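Local structure of beta-lactamase-like protein (Koribacter versatilis, 6B9V) at residues L10-S15 and A252-K257; A173-D178 and Y228-S233; I195-A200 and L256-E261. The protein is a metal-dependent diphosphatase of the PhnP family, with a metallo-beta-lactamase fold, that cleaves reactive FAD photoproducts. One frame throughout, in Å; residues are numbered along the deposited sequence.

Contact 1 of 3, residues L10-S15 and A252-K257; sequences LGSGTS and AHDGLK
Asp-254 OD1 takes two hydrogen bonds from Ser-12, and the pair ties the loop after the first strand of this metallo-beta-lactamase fold to the turn that leads into its last strand. The backbone N of Ser-12 gives one, 2.8 Å to Asp-254 OD1; it meets the oxygen on its syn side, 32° out of the carboxylate plane, with a bent N-H...O angle of 133°. Ser-12 OG gives the other, also 2.8 Å to Asp-254 OD1, and comes nearly in line with the C-O bond. The serine hydroxyl can reach back over its own amide because OG stands between the backbone N and the carbonyl carbon (chi1 62°), so main chain and side chain of one residue grip the same oxygen. Asp-254 OD2 turns to other partners, a salt bridge with Arg-65 and the backbone N of Leu-38, and together these bonds fix the rotation of the carboxylate. Arg-37 binds both Ser-12 OG and the carbonyl of Ala-252. Leu-10 and Gly-11 form a classic beta bulge opposite Ser-41, just where the chain turns a corner, and Gly-11 CA packs 3.5 Å from Asp-254 OD1. The aspartate itself sits in a type II turn from His-253 to Leu-256, with Gly-255 at its third position, closed by Leu-256 N to His-253 O at 3.2 Å.

Contact 2 of 3, residues A173-D178 and Y228-S233; sequences AAYLTD and YFTHIS. With MN (manganese (II) ion), chain C; MN (manganese (II) ion), chain D.
The imidazole of His-231 and the carboxylate of Asp-178 meet almost perpendicularly, their planes 82° apart, at the dinuclear manganese centre of the metallo-beta-lactamase fold. Thr-177 OG1 lies at the edge of the His-231 ring, near its plane and 3.4 Å from CD2. At the edge of the other ring, that of Tyr-175, a water lies in plane, while the methyl CG2 of Thr-230 approaches obliquely, 4.3 Å from Tyr-175 CE1. Both metal ligands come from loops that follow strands 173-176 and 226-230, so the active-site metals sit at the C-terminal ends of these strands. Asp-178 OD1 bridges the two ions, at 2.2 Å from the manganese that His-231 also binds and 2.4 Å from the second. His-231 NE2 binds the first ion at 2.2 Å; its nearness to Asp-178 OD1 reflects this shared metal and is not a hydrogen bond. Asp-82 and His-83 add to that ion's shell; His-78, His-80 and His-160 bind the other. With OG1 opposite the backbone N across the CA-CB bond (chi1 -175°), the threonine oxygen of Thr-177 packs against the ring edge of His-231. Behind the metals the two strands stand too far apart to pair, and the strand 195-199 runs between them. A water spans part of this separation, donating to Tyr-175 OH at 2.9 Å and lying 2.6 Å from Thr-230 OG1.

Contact 3 of 3, residues I195-A200 and L256-E261; sequences ILFLDA and LKLEFE
Apolar contacts carry this packing between two beta-sheets, the central layers of the alpha-beta/beta-alpha sandwich of metallo-beta-lactamases. Ile-195 makes the main contact: its CD1 lies 3.5 Å from Leu-258 CB and 3.8 Å from Phe-260 CB, wedged between two residues that face the same way along strand 257-261. With CG1 anti to the carbonyl carbon (chi1 -64°) and CD1 extended beyond it, the isoleucine presents that methyl as its leading atom. The second meeting is aromatic with aliphatic. Leu-258 CD1 comes up to the edge of the Phe-197 ring, near its plane, 3.7 Å from CE1; the two side chains approach from opposite directions. Contact with the backbone is limited to Ile-195 CD1 and the carbonyl of Glu-259; the side chain of Glu-259 takes no part and forms a salt bridge with Arg-4. The strand segments run at 127° to one another, with axes 9.5 Å apart at their closest, a separation filled by these side chains. Tyr-228 of the neighbouring strand packs on both Phe-197 and Leu-258. Lacking any polar bond between the segments, the contact depends on shape and on the burial of hydrocarbon for its hold.

In the fold
All three contacts are largely buried, but their chemistry changes along the fold. Contact 3 lies between the two sheets and is held by apolar side chains, with the exposed Glu-259 beside it. Contact 2 lies within one sheet, around strand 195-199 of contact 3, whose backbone pairs with both Ala-174 and Tyr-228; at the strand ends it turns to metal coordination. Contact 1 joins loops near that same end and relies on a charged carboxylate. It touches contact 2 through Ser-12 O with Ile-232 N and through Ala-252 N with Phe-229 O, and shares Leu-256 and Lys-257 with contact 3, so the last strand leads from polar loop to apolar interface.

Contact 1 of 3, residues L10-S15 and A252-K257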
ATOM      1  N   LEU A  10       8.971   5.557  10.157  1.00 11.14           N
ATOM      2  CA  LEU A  10       8.391   4.435   9.408  1.00 10.90           C
ATOM      3  C   LEU A  10       8.667   4.575   7.911  1.00 12.88           C
ATOM      4  O   LEU A  10       8.849   3.578   7.208  1.00 13.86           O
ATOM      5  CB  LEU A  10       6.882   4.347   9.664  1.00  9.75           C
ATOM      6  CG  LEU A  10       6.494   4.232  11.144  1.00 14.66           C
ATOM      7  CD1 LEU A  10       4.965   4.207  11.311  1.00 15.02           C
ATOM      8  CD2 LEU A  10       7.121   2.984  11.821  1.00 19.21           C
ATOM      9  N   GLY A  11       8.702   5.816   7.422  1.00 12.43           N
ATOM     10  CA  GLY A  11       9.079   6.062   6.040  1.00  9.32           C
ATOM     11  C   GLY A  11       9.638   7.476   5.911  1.00 12.61           C
ATOM     12  O   GLY A  11       9.147   8.382   6.556  1.00 13.24           O
ATOM     13  N   SER A  12      10.682   7.635   5.107  1.00 12.79           N
ATOM     14  CA  SER A  12      11.352   8.925   4.946  1.00 14.63           C
ATOM     15  C   SER A  12      11.231   9.445   3.512  1.00 15.37           C
ATOM     16  O   SER A  12      11.840  10.452   3.154  1.00 14.41           O
ATOM     17  CB  SER A  12      12.831   8.796   5.343  1.00 10.22           C
ATOM     18  OG  SER A  12      13.508   7.864   4.501  1.00 11.02           O
ATOM     19  N   GLY A  13      10.446   8.760   2.683  1.00 14.87           N
ATOM     20  CA  GLY A  13      10.443   9.049   1.260  1.00 13.41           C
ATOM     21  C   GLY A  13       9.304   9.945   0.779  1.00 15.63           C
ATOM     22  O   GLY A  13       8.389  10.277   1.528  1.00 14.04           O
ATOM     23  N   THR A  14       9.368  10.320  -0.490  1.00 13.43           N
ATOM     24  CA  THR A  14       8.340  11.140  -1.119  1.00 13.31           C
ATOM     25  C   THR A  14       7.120  10.280  -1.535  1.00 11.25           C
ATOM     26  O   THR A  14       7.044   9.083  -1.207  1.00 15.62           O
ATOM     27  CB  THR A  14       8.915  11.901  -2.352  1.00 16.09           C
ATOM     28  OG1 THR A  14       7.946  12.842  -2.820  1.00 21.35           O
ATOM     29  CG2 THR A  14       9.286  10.924  -3.488  1.00 13.31           C
ATOM     30  N   SER A  15       6.180  10.886  -2.262  1.00 14.89           N
ATOM     31  CA  SER A  15       4.876  10.250  -2.502  1.00 17.54           C
ATOM     32  C   SER A  15       4.971   8.962  -3.318  1.00 19.34           C
ATOM     33  O   SER A  15       4.189   8.035  -3.113  1.00 18.86           O
ATOM     34  CB  SER A  15       3.928  11.231  -3.202  1.00 15.24           C
ATOM     35  OG  SER A  15       4.432  11.564  -4.479  1.00 19.60           O
ATOM     36  N   ALA A 252      16.859  12.073   7.246  1.00 12.46           N
ATOM     37  CA  ALA A 252      16.391  10.878   7.967  1.00 15.45           C
ATOM     38  C   ALA A 252      16.559   9.607   7.129  1.00 14.77           C
ATOM     39  O   ALA A 252      16.866   9.672   5.933  1.00 15.43           O
ATOM     40  CB  ALA A 252      14.935  11.033   8.379  1.00 14.37           C
ATOM     41  N   HIS A 253      16.345   8.448   7.756  1.00 13.93           N
ATOM     42  CA  HIS A 253      16.276   7.190   7.009  1.00 14.85           C
ATOM     43  C   HIS A 253      15.199   6.297   7.617  1.00 16.54           C
ATOM     44  O   HIS A 253      14.818   6.470   8.787  1.00 12.94           O
ATOM     45  CB  HIS A 253      17.633   6.450   6.994  1.00 11.63           C
ATOM     46  CG  HIS A 253      18.128   6.044   8.347  1.00 15.07           C
ATOM     47  ND1 HIS A 253      19.007   6.817   9.087  1.00 17.95           N
ATOM     48  CD2 HIS A 253      17.887   4.940   9.099  1.00 14.47           C
ATOM     49  CE1 HIS A 253      19.280   6.207  10.221  1.00 22.41           C
ATOM     50  NE2 HIS A 253      18.612   5.065  10.257  1.00 20.83           N
ATOM     51  N   ASP A 254      14.683   5.374   6.813  1.00 12.38           N
ATOM     52  CA  ASP A 254      13.682   4.425   7.311  1.00 16.05           C
ATOM     53  C   ASP A 254      14.263   3.615   8.466  1.00 16.29           C
ATOM     54  O   ASP A 254      15.323   3.003   8.317  1.00 16.53           O
ATOM     55  CB  ASP A 254      13.222   3.466   6.199  1.00 12.68           C
ATOM     56  CG  ASP A 254      12.328   4.133   5.157  1.00 15.09           C
ATOM     57  OD1 ASP A 254      12.339   5.382   5.013  1.00 14.49           O
ATOM     58  OD2 ASP A 254      11.622   3.392   4.440  1.00 15.57           O
ATOM     59  N   GLY A 255      13.568   3.575   9.601  1.00 14.54           N
ATOM     60  CA  GLY A 255      14.030   2.784  10.727  1.00 14.40           C
ATOM     61  C   GLY A 255      14.766   3.591  11.788  1.00 18.52           C
ATOM     62  O   GLY A 255      15.038   3.095  12.879  1.00 15.85           O
ATOM     63  N   LEU A 256      15.079   4.842  11.477  1.00 15.43           N
ATOM     64  CA  LEU A 256      15.725   5.724  12.449  1.00 18.62           C
ATOM     65  C   LEU A 256      14.913   5.848  13.738  1.00 16.25           C
ATOM     66  O   LEU A 256      13.723   6.153  13.698  1.00 15.22           O
ATOM     67  CB  LEU A 256      15.929   7.112  11.845  1.00 16.77           C
ATOM     68  CG  LEU A 256      16.514   8.205  12.748  1.00 19.73           C
ATOM     69  CD1 LEU A 256      17.891   7.818  13.248  1.00 17.65           C
ATOM     70  CD2 LEU A 256      16.567   9.516  11.947  1.00 16.82           C
ATOM     71  N   LYS A 257      15.554   5.613  14.878  1.00 15.83           N
ATOM     72  CA  LYS A 257      14.892   5.781  16.164  1.00 19.00           C
ATOM     73  C   LYS A 257      15.593   6.871  16.969  1.00 20.27           C
ATOM     74  O   LYS A 257      16.814   6.904  17.037  1.00 19.50           O
ATOM     75  CB  LYS A 257      14.873   4.454  16.950  1.00 18.10           C
ATOM     76  CG  LYS A 257      13.934   3.423  16.349  1.00 26.50           C
ATOM     77  CD  LYS A 257      13.851   2.163  17.209  1.00 33.34           C
ATOM     78  CE  LYS A 257      12.782   1.220  16.693  1.00 30.43           C
ATOM     79  NZ  LYS A 257      11.385   1.672  17.008  1.00 27.71           N
TER

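Contact 2 of 3, residues A173-D178 and Y228-S233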
ATOM      1  N   ALA A 173      10.046  17.481  20.652  1.00 16.55           N
ATOM      2  CA  ALA A 173      10.152  17.079  19.246  1.00 19.29           C
ATOM      3  C   ALA A 173       9.082  17.742  18.368  1.00 19.58           C
ATOM      4  O   ALA A 173       8.034  18.132  18.863  1.00 22.31           O
ATOM      5  CB  ALA A 173      10.065  15.572  19.138  1.00 23.63           C
ATOM      6  N   ALA A 174       9.349  17.886  17.073  1.00 16.27           N
ATOM      7  CA  ALA A 174       8.336  18.394  16.151  1.00 15.29           C
ATOM      8  C   ALA A 174       8.482  17.738  14.781  1.00 17.24           C
ATOM      9  O   ALA A 174       9.581  17.422  14.319  1.00 16.38           O
ATOM     10  CB  ALA A 174       8.400  19.924  16.034  1.00 14.62           C
ATOM     11  N   TYR A 175       7.346  17.524  14.140  1.00 15.71           N
ATOM     12  CA  TYR A 175       7.297  16.817  12.877  1.00 13.86           C
ATOM     13  C   TYR A 175       6.520  17.656  11.877  1.00 15.65           C
ATOM     14  O   TYR A 175       5.310  17.864  12.031  1.00 14.83           O
ATOM     15  CB  TYR A 175       6.646  15.450  13.067  1.00 13.99           C
ATOM     16  CG  TYR A 175       6.563  14.632  11.802  1.00 17.52           C
ATOM     17  CD1 TYR A 175       7.679  13.973  11.308  1.00 11.05           C
ATOM     18  CD2 TYR A 175       5.362  14.520  11.101  1.00 14.58           C
ATOM     19  CE1 TYR A 175       7.604  13.200  10.132  1.00 10.61           C
ATOM     20  CE2 TYR A 175       5.283  13.761   9.929  1.00 16.83           C
ATOM     21  CZ  TYR A 175       6.406  13.105   9.458  1.00 13.72           C
ATOM     22  OH  TYR A 175       6.332  12.343   8.294  1.00 15.28           O
ATOM     23  N   LEU A 176       7.218  18.141  10.856  1.00 13.42           N
ATOM     24  CA  LEU A 176       6.615  19.000   9.836  1.00 15.02           C
ATOM     25  C   LEU A 176       6.933  18.493   8.443  1.00 20.88           C
ATOM     26  O   LEU A 176       8.063  18.615   7.986  1.00 25.66           O
ATOM     27  CB  LEU A 176       7.125  20.439   9.940  1.00 20.15           C
ATOM     28  CG  LEU A 176       6.449  21.396  10.919  1.00 18.90           C
ATOM     29  CD1 LEU A 176       6.726  21.003  12.340  1.00 26.11           C
ATOM     30  CD2 LEU A 176       6.961  22.803  10.629  1.00 32.27           C
ATOM     31  N   THR A 177       5.945  17.964   7.750  1.00 16.04           N
ATOM     32  CA  THR A 177       6.192  17.463   6.399  1.00 16.67           C
ATOM     33  C   THR A 177       5.284  18.182   5.411  1.00 15.14           C
ATOM     34  O   THR A 177       4.334  18.855   5.826  1.00 15.70           O
ATOM     35  CB  THR A 177       5.980  15.933   6.322  1.00 20.87           C
ATOM     36  OG1 THR A 177       6.334  15.471   5.013  1.00 18.45           O
ATOM     37  CG2 THR A 177       4.522  15.564   6.638  1.00 14.22           C
ATOM     38  N   ASP A 178       5.584  18.053   4.112  1.00 11.90           N
ATOM     39  CA  ASP A 178       4.725  18.595   3.054  1.00 16.39           C
ATOM     40  C   ASP A 178       4.441  20.087   3.230  1.00 21.49           C
ATOM     41  O   ASP A 178       3.283  20.510   3.318  1.00 18.24           O
ATOM     42  CB  ASP A 178       3.396  17.832   2.984  1.00 15.58           C
ATOM     43  CG  ASP A 178       3.563  16.381   2.512  1.00 15.04           C
ATOM     44  OD1 ASP A 178       3.103  16.041   1.398  1.00 15.71           O
ATOM     45  OD2 ASP A 178       4.156  15.599   3.261  1.00 16.09           O
ATOM     46  N   TYR A 228      16.238  16.680  11.147  1.00 15.50           N
ATOM     47  CA  TYR A 228      16.191  15.608  10.163  1.00 13.50           C
ATOM     48  C   TYR A 228      15.274  15.996   9.023  1.00 14.31           C
ATOM     49  O   TYR A 228      14.203  16.558   9.250  1.00 16.05           O
ATOM     50  CB  TYR A 228      15.690  14.305  10.805  1.00 12.71           C
ATOM     51  CG  TYR A 228      16.629  13.816  11.864  1.00 16.01           C
ATOM     52  CD1 TYR A 228      16.484  14.216  13.183  1.00 24.93           C
ATOM     53  CD2 TYR A 228      17.693  13.001  11.536  1.00 17.45           C
ATOM     54  CE1 TYR A 228      17.359  13.791  14.148  1.00 26.59           C
ATOM     55  CE2 TYR A 228      18.579  12.565  12.505  1.00 23.40           C
ATOM     56  CZ  TYR A 228      18.395  12.961  13.807  1.00 27.20           C
ATOM     57  OH  TYR A 228      19.270  12.547  14.778  1.00 33.48           O
ATOM     58  N   PHE A 229      15.673  15.679   7.797  1.00 13.35           N
ATOM     59  CA  PHE A 229      14.819  15.958   6.654  1.00 14.79           C
ATOM     60  C   PHE A 229      14.066  14.700   6.226  1.00 13.93           C
ATOM     61  O   PHE A 229      14.592  13.579   6.308  1.00 15.18           O
ATOM     62  CB  PHE A 229      15.622  16.496   5.473  1.00 15.52           C
ATOM     63  CG  PHE A 229      16.250  17.856   5.711  1.00 14.10           C
ATOM     64  CD1 PHE A 229      15.736  18.730   6.661  1.00 15.37           C
ATOM     65  CD2 PHE A 229      17.354  18.250   4.976  1.00 16.87           C
ATOM     66  CE1 PHE A 229      16.319  19.994   6.866  1.00 18.30           C
ATOM     67  CE2 PHE A 229      17.946  19.509   5.174  1.00 21.28           C
ATOM     68  CZ  PHE A 229      17.425  20.376   6.116  1.00 17.41           C
ATOM     69  N   THR A 230      12.853  14.891   5.730  1.00 12.37           N
ATOM     70  CA  THR A 230      12.048  13.734   5.304  1.00 11.42           C
ATOM     71  C   THR A 230      11.271  14.103   4.038  1.00 12.62           C
ATOM     72  O   THR A 230      11.442  15.209   3.508  1.00 13.84           O
ATOM     73  CB  THR A 230      11.109  13.278   6.447  1.00 15.64           C
ATOM     74  OG1 THR A 230      10.458  12.045   6.099  1.00 16.26           O
ATOM     75  CG2 THR A 230      10.054  14.358   6.751  1.00 17.88           C
ATOM     76  N   HIS A 231      10.441  13.181   3.547  1.00 13.64           N
ATOM     77  CA  HIS A 231       9.703  13.325   2.277  1.00 12.52           C
ATOM     78  C   HIS A 231      10.680  13.421   1.091  1.00 13.26           C
ATOM     79  O   HIS A 231      10.428  14.099   0.104  1.00 16.57           O
ATOM     80  CB  HIS A 231       8.768  14.537   2.303  1.00 18.15           C
ATOM     81  CG  HIS A 231       7.520  14.344   1.496  1.00 17.36           C
ATOM     82  ND1 HIS A 231       7.529  14.279   0.121  1.00 11.63           N
ATOM     83  CD2 HIS A 231       6.230  14.183   1.874  1.00 13.89           C
ATOM     84  CE1 HIS A 231       6.293  14.097  -0.318  1.00 13.39           C
ATOM     85  NE2 HIS A 231       5.491  14.015   0.726  1.00 13.91           N
ATOM     86  N   ILE A 232      11.759  12.657   1.191  1.00 15.61           N
ATOM     87  CA  ILE A 232      12.904  12.761   0.292  1.00 14.67           C
ATOM     88  C   ILE A 232      12.689  12.006  -1.024  1.00 17.72           C
ATOM     89  O   ILE A 232      12.233  10.864  -1.005  1.00 13.07           O
ATOM     90  CB  ILE A 232      14.161  12.207   0.978  1.00 16.83           C
ATOM     91  CG1 ILE A 232      14.499  13.043   2.227  1.00 17.61           C
ATOM     92  CG2 ILE A 232      15.343  12.149  -0.000  1.00 16.25           C
ATOM     93  CD1 ILE A 232      15.327  12.282   3.237  1.00 11.94           C
ATOM     94  N   SER A 233      13.036  12.644  -2.143  1.00 14.87           N
ATOM     95  CA  SER A 233      12.891  12.043  -3.480  1.00 15.29           C
ATOM     96  C   SER A 233      14.204  11.445  -3.992  1.00 18.10           C
ATOM     97  O   SER A 233      15.252  11.588  -3.356  1.00 15.07           O
ATOM     98  CB  SER A 233      12.393  13.095  -4.481  1.00 12.30           C
ATOM     99  OG  SER A 233      13.466  13.936  -4.883  1.00 14.77           O
TER
HETATM  100 MN    MN C 301       3.328  13.910   0.908  1.00 14.95          MN
HETATM  101 MN    MN D 302       0.942  16.411   0.408  1.00 16.40          MN
HETATM  102  O   HOH W   1       8.810  10.967   7.799  1.00 15.96           O

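Contact 3 of 3, residues I195-A200 and L256-E261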
ATOM      1  N   ILE A 195      14.624  17.703  18.765  1.00 18.14           N
ATOM      2  CA  ILE A 195      14.434  16.991  17.503  1.00 14.64           C
ATOM      3  C   ILE A 195      13.441  17.736  16.618  1.00 15.68           C
ATOM      4  O   ILE A 195      12.322  18.048  17.048  1.00 17.27           O
ATOM      5  CB  ILE A 195      13.912  15.557  17.726  1.00 22.13           C
ATOM      6  CG1 ILE A 195      14.936  14.718  18.485  1.00 28.45           C
ATOM      7  CG2 ILE A 195      13.591  14.885  16.394  1.00 26.98           C
ATOM      8  CD1 ILE A 195      14.431  13.344  18.798  1.00 35.61           C
ATOM      9  N   LEU A 196      13.837  17.994  15.375  1.00 16.95           N
ATOM     10  CA  LEU A 196      12.933  18.620  14.405  1.00 17.05           C
ATOM     11  C   LEU A 196      12.956  17.890  13.058  1.00 17.38           C
ATOM     12  O   LEU A 196      14.027  17.638  12.503  1.00 20.37           O
ATOM     13  CB  LEU A 196      13.312  20.087  14.205  1.00 16.50           C
ATOM     14  CG  LEU A 196      12.582  20.851  13.095  1.00 16.86           C
ATOM     15  CD1 LEU A 196      11.092  20.957  13.396  1.00 16.01           C
ATOM     16  CD2 LEU A 196      13.206  22.238  12.924  1.00 14.68           C
ATOM     17  N   PHE A 197      11.783  17.537  12.542  1.00 15.47           N
ATOM     18  CA  PHE A 197      11.697  17.007  11.179  1.00 16.56           C
ATOM     19  C   PHE A 197      11.161  18.083  10.243  1.00 18.64           C
ATOM     20  O   PHE A 197      10.184  18.745  10.567  1.00 15.51           O
ATOM     21  CB  PHE A 197      10.804  15.762  11.112  1.00 12.76           C
ATOM     22  CG  PHE A 197      11.513  14.485  11.513  1.00 13.75           C
ATOM     23  CD1 PHE A 197      11.868  14.267  12.832  1.00 14.50           C
ATOM     24  CD2 PHE A 197      11.809  13.507  10.568  1.00 16.73           C
ATOM     25  CE1 PHE A 197      12.533  13.103  13.211  1.00 16.79           C
ATOM     26  CE2 PHE A 197      12.479  12.337  10.931  1.00 14.74           C
ATOM     27  CZ  PHE A 197      12.840  12.135  12.254  1.00 16.11           C
ATOM     28  N   LEU A 198      11.823  18.261   9.102  1.00 14.57           N
ATOM     29  CA  LEU A 198      11.358  19.151   8.040  1.00 13.86           C
ATOM     30  C   LEU A 198      11.304  18.420   6.710  1.00 13.73           C
ATOM     31  O   LEU A 198      12.122  17.554   6.440  1.00 13.37           O
ATOM     32  CB  LEU A 198      12.278  20.373   7.876  1.00 14.79           C
ATOM     33  CG  LEU A 198      12.466  21.279   9.093  1.00 17.99           C
ATOM     34  CD1 LEU A 198      13.510  22.373   8.763  1.00 20.82           C
ATOM     35  CD2 LEU A 198      11.143  21.907   9.504  1.00 14.76           C
ATOM     36  N   ASP A 199      10.352  18.822   5.882  1.00 14.70           N
ATOM     37  CA  ASP A 199      10.281  18.455   4.462  1.00 14.06           C
ATOM     38  C   ASP A 199      11.561  18.870   3.716  1.00 20.45           C
ATOM     39  O   ASP A 199      12.000  20.015   3.844  1.00 17.32           O
ATOM     40  CB  ASP A 199       9.043  19.161   3.867  1.00 17.04           C
ATOM     41  CG  ASP A 199       8.801  18.842   2.402  1.00 23.36           C
ATOM     42  OD1 ASP A 199       9.558  19.324   1.538  1.00 23.75           O
ATOM     43  OD2 ASP A 199       7.812  18.139   2.118  1.00 23.53           O
ATOM     44  N   ALA A 200      12.179  17.956   2.964  1.00 13.97           N
ATOM     45  CA  ALA A 200      13.170  18.370   1.953  1.00 16.83           C
ATOM     46  C   ALA A 200      13.092  17.406   0.771  1.00 18.29           C
ATOM     47  O   ALA A 200      13.599  16.275   0.824  1.00 17.77           O
ATOM     48  CB  ALA A 200      14.603  18.431   2.541  1.00 15.62           C
ATOM     49  N   LEU A 256      15.079   4.842  11.477  1.00 15.43           N
ATOM     50  CA  LEU A 256      15.725   5.724  12.449  1.00 18.62           C
ATOM     51  C   LEU A 256      14.913   5.848  13.738  1.00 16.25           C
ATOM     52  O   LEU A 256      13.723   6.153  13.698  1.00 15.22           O
ATOM     53  CB  LEU A 256      15.929   7.112  11.845  1.00 16.77           C
ATOM     54  CG  LEU A 256      16.514   8.205  12.748  1.00 19.73           C
ATOM     55  CD1 LEU A 256      17.891   7.818  13.248  1.00 17.65           C
ATOM     56  CD2 LEU A 256      16.567   9.516  11.947  1.00 16.82           C
ATOM     57  N   LYS A 257      15.554   5.613  14.878  1.00 15.83           N
ATOM     58  CA  LYS A 257      14.892   5.781  16.164  1.00 19.00           C
ATOM     59  C   LYS A 257      15.593   6.871  16.969  1.00 20.27           C
ATOM     60  O   LYS A 257      16.814   6.904  17.037  1.00 19.50           O
ATOM     61  CB  LYS A 257      14.873   4.454  16.950  1.00 18.10           C
ATOM     62  CG  LYS A 257      13.934   3.423  16.349  1.00 26.50           C
ATOM     63  CD  LYS A 257      13.851   2.163  17.209  1.00 33.34           C
ATOM     64  CE  LYS A 257      12.782   1.220  16.693  1.00 30.43           C
ATOM     65  NZ  LYS A 257      11.385   1.672  17.008  1.00 27.71           N
ATOM     66  N   LEU A 258      14.807   7.745  17.585  1.00 15.09           N
ATOM     67  CA  LEU A 258      15.324   8.903  18.296  1.00 18.00           C
ATOM     68  C   LEU A 258      14.660   9.050  19.647  1.00 24.79           C
ATOM     69  O   LEU A 258      13.442   8.940  19.750  1.00 16.56           O
ATOM     70  CB  LEU A 258      15.086  10.165  17.481  1.00 19.53           C
ATOM     71  CG  LEU A 258      15.744  10.230  16.104  1.00 22.01           C
ATOM     72  CD1 LEU A 258      15.136  11.382  15.286  1.00 23.00           C
ATOM     73  CD2 LEU A 258      17.252  10.388  16.265  1.00 25.06           C
ATOM     74  N   GLU A 259      15.454   9.324  20.676  1.00 29.10           N
ATOM     75  CA  GLU A 259      14.921   9.479  22.023  1.00 29.11           C
ATOM     76  C   GLU A 259      14.714  10.953  22.312  1.00 27.01           C
ATOM     77  O   GLU A 259      15.512  11.784  21.892  1.00 27.62           O
ATOM     78  CB  GLU A 259      15.862   8.855  23.062  1.00 41.09           C
ATOM     79  CG  GLU A 259      15.236   8.723  24.441  1.00 58.96           C
ATOM     80  CD  GLU A 259      16.172   8.101  25.458  1.00 70.60           C
ATOM     81  OE1 GLU A 259      17.016   7.267  25.063  1.00 77.51           O
ATOM     82  OE2 GLU A 259      16.056   8.441  26.656  1.00 68.68           O
ATOM     83  N   PHE A 260      13.634  11.287  23.008  1.00 26.41           N
ATOM     84  CA  PHE A 260      13.397  12.680  23.386  1.00 24.22           C
ATOM     85  C   PHE A 260      12.545  12.735  24.650  1.00 26.43           C
ATOM     86  O   PHE A 260      12.222  11.701  25.220  1.00 26.25           O
ATOM     87  CB  PHE A 260      12.750  13.465  22.243  1.00 22.38           C
ATOM     88  CG  PHE A 260      11.345  13.058  21.930  1.00 22.41           C
ATOM     89  CD1 PHE A 260      10.277  13.853  22.325  1.00 21.25           C
ATOM     90  CD2 PHE A 260      11.087  11.885  21.229  1.00 16.27           C
ATOM     91  CE1 PHE A 260       8.977  13.481  22.040  1.00 21.02           C
ATOM     92  CE2 PHE A 260       9.790  11.509  20.928  1.00 21.40           C
ATOM     93  CZ  PHE A 260       8.732  12.309  21.327  1.00 25.66           C
ATOM     94  N   GLU A 261      12.213  13.935  25.114  1.00 29.08           N
ATOM     95  CA  GLU A 261      11.475  14.047  26.361  1.00 32.84           C
ATOM     96  C   GLU A 261      10.093  14.624  26.139  1.00 34.44           C
ATOM     97  O   GLU A 261       9.881  15.440  25.237  1.00 32.68           O
ATOM     98  CB  GLU A 261      12.246  14.897  27.369  1.00 38.88           C
ATOM     99  CG  GLU A 261      12.527  16.303  26.913  1.00 48.95           C
ATOM    100  CD  GLU A 261      13.194  17.128  27.996  1.00 56.07           C
ATOM    101  OE1 GLU A 261      14.089  16.591  28.684  1.00 55.46           O
ATOM    102  OE2 GLU A 261      12.814  18.306  28.165  1.00 59.05           O
TER